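Local coordinates for molybdopterin biosynthesis enzyme, MoaB (Thermus thermophilus, PDB 3MCH), which probably acts in molybdenum cofactor biosynthesis, binding molybdopterin through a MogA/MoaB-type alpha/beta domain, at residues B[8-13]-B[43-48]. Numbering follows the deposited sequence.
Sequences TVSDKG and VPDEPP
Val9 and Val43 form the last parallel bridge between strands 2-9 and 35-43, at the C-terminal ends of these strands in the MogA/MoaB-type alpha/beta sheet, where both chains leave their strands. Val43 N donates to Thr8 O (2.9 Å), and Ser10 N in turn donates to Val43 O (2.9 Å), almost in line with its C=O bond. This is the tight, buried end. The two valines stand side by side on one face, Val9 CG2 against Val43 CG1 at 3.6 Å, and both side chains touch Ile50 of helix 47-60. Val43 CG1 is placed there by a chi1 of 71°, between its own backbone N and carbonyl carbon.

Beyond the bridge the contact turns polar and only partly buried, and two aspartates, each reaching for the other's backbone, replace sheet pairing. Asp45, the centre of an inverse gamma turn just before helix 47-60, is held through its backbone: Asp45 N donates to Asp11 OD1 (2.6 Å), approaching from above the carboxylate plane. The return bond, from Asp11 N to Asp45 OD2, is weak and bent (127°). Pro44 CB packs 3.4 Å from Asp11 OD1. This exchange brings the two carboxylates together with their planes nearly perpendicular; Arg77, salt-bridged to Asp11 and also to Glu46, probably offsets the clustered negative charge. Asp11 OD2 and Asp45 OD2, two acceptors not bonded to each other, lie 3.4 Å apart.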
loop_
_atom_site.group_PDB
_atom_site.type_symbol
_atom_site.label_atom_id
_atom_site.label_comp_id
_atom_site.label_asym_id
_atom_site.label_seq_id
_atom_site.Cartn_x
_atom_site.Cartn_y
_atom_site.Cartn_z
ATOM N N THR B 8 9.439 -22.270 3.553
ATOM C CA THR B 8 8.115 -22.730 3.156
ATOM C C THR B 8 7.233 -22.887 4.392
ATOM O O THR B 8 7.464 -23.755 5.237
ATOM C CB THR B 8 8.198 -24.062 2.386
ATOM O OG1 THR B 8 8.898 -23.845 1.153
ATOM C CG2 THR B 8 6.802 -24.596 2.071
ATOM N N VAL B 9 6.227 -22.023 4.486
ATOM C CA VAL B 9 5.301 -22.008 5.609
ATOM C C VAL B 9 3.985 -22.751 5.404
ATOM O O VAL B 9 3.151 -22.337 4.597
ATOM C CB VAL B 9 4.884 -20.554 5.955
ATOM C CG1 VAL B 9 3.981 -20.545 7.184
ATOM C CG2 VAL B 9 6.120 -19.699 6.194
ATOM N N SER B 10 3.814 -23.849 6.140
ATOM C CA SER B 10 2.601 -24.664 6.080
ATOM C C SER B 10 2.709 -25.781 7.112
ATOM O O SER B 10 3.808 -26.204 7.463
ATOM C CB SER B 10 2.390 -25.140 4.643
ATOM O OG SER B 10 1.345 -26.106 4.603
ATOM N N ASP B 11 1.564 -26.263 7.587
ATOM C CA ASP B 11 1.546 -27.350 8.558
ATOM C C ASP B 11 1.587 -28.606 7.689
ATOM O O ASP B 11 2.051 -29.660 8.125
ATOM C CB ASP B 11 0.277 -27.346 9.419
ATOM C CG ASP B 11 0.166 -26.121 10.301
ATOM O OD1 ASP B 11 1.174 -25.740 10.932
ATOM O OD2 ASP B 11 -0.938 -25.545 10.375
ATOM N N LYS B 12 1.092 -28.484 6.460
ATOM C CA LYS B 12 1.056 -29.606 5.529
ATOM C C LYS B 12 2.437 -30.117 5.129
ATOM O O LYS B 12 2.558 -31.143 4.460
ATOM C CB LYS B 12 0.251 -29.222 4.283
ATOM C CG LYS B 12 -1.208 -28.910 4.587
ATOM C CD LYS B 12 -2.011 -28.620 3.328
ATOM C CE LYS B 12 -3.481 -28.405 3.662
ATOM N NZ LYS B 12 -4.316 -28.188 2.448
ATOM N N GLY B 13 3.475 -29.398 5.544
ATOM C CA GLY B 13 4.830 -29.807 5.230
ATOM C C GLY B 13 5.377 -30.761 6.276
ATOM O O GLY B 13 6.512 -31.216 6.181
ATOM N N VAL B 43 8.430 -24.800 7.808
ATOM C CA VAL B 43 8.012 -24.376 9.135
ATOM C C VAL B 43 6.493 -24.453 9.213
ATOM O O VAL B 43 5.801 -24.205 8.225
ATOM C CB VAL B 43 8.493 -22.932 9.436
ATOM C CG1 VAL B 43 7.706 -21.928 8.602
ATOM C CG2 VAL B 43 8.352 -22.632 10.916
ATOM N N PRO B 44 5.952 -24.828 10.385
ATOM C CA PRO B 44 4.500 -24.931 10.558
ATOM C C PRO B 44 3.814 -23.566 10.480
ATOM O O PRO B 44 4.478 -22.529 10.495
ATOM C CB PRO B 44 4.360 -25.550 11.951
ATOM C CG PRO B 44 5.647 -26.300 12.138
ATOM C CD PRO B 44 6.656 -25.345 11.571
ATOM N N ASP B 45 2.487 -23.580 10.393
ATOM C CA ASP B 45 1.701 -22.351 10.341
ATOM C C ASP B 45 1.560 -21.926 11.794
ATOM O O ASP B 45 0.453 -21.871 12.327
ATOM C CB ASP B 45 0.302 -22.622 9.783
ATOM C CG ASP B 45 0.269 -22.625 8.274
ATOM O OD1 ASP B 45 0.617 -21.587 7.674
ATOM O OD2 ASP B 45 -0.108 -23.659 7.687
ATOM N N GLU B 46 2.685 -21.646 12.438
ATOM C CA GLU B 46 2.669 -21.226 13.830
ATOM C C GLU B 46 3.544 -19.990 13.902
ATOM O O GLU B 46 4.766 -20.080 13.813
ATOM C CB GLU B 46 3.183 -22.275 14.816
ATOM C CG GLU B 46 2.232 -23.438 15.045
ATOM C CD GLU B 46 0.927 -23.007 15.688
ATOM O OE1 GLU B 46 0.977 -22.301 16.720
ATOM O OE2 GLU B 46 -0.147 -23.380 15.168
ATOM N N PRO B 47 2.926 -18.812 14.069
ATOM C CA PRO B 47 3.668 -17.554 14.153
ATOM C C PRO B 47 4.953 -17.640 14.983
ATOM O O PRO B 47 6.008 -17.187 14.541
ATOM C CB PRO B 47 2.642 -16.598 14.747
ATOM C CG PRO B 47 1.371 -17.074 14.119
ATOM C CD PRO B 47 1.479 -18.582 14.248
ATOM N N PRO B 48 4.883 -18.226 16.194
ATOM C CA PRO B 48 6.073 -18.344 17.042
ATOM C C PRO B 48 7.242 -19.023 16.335
ATOM O O PRO B 48 8.388 -18.582 16.431
ATOM C CB PRO B 48 5.570 -19.169 18.228
ATOM C CG PRO B 48 4.147 -18.765 18.331
ATOM C CD PRO B 48 3.696 -18.758 16.889
#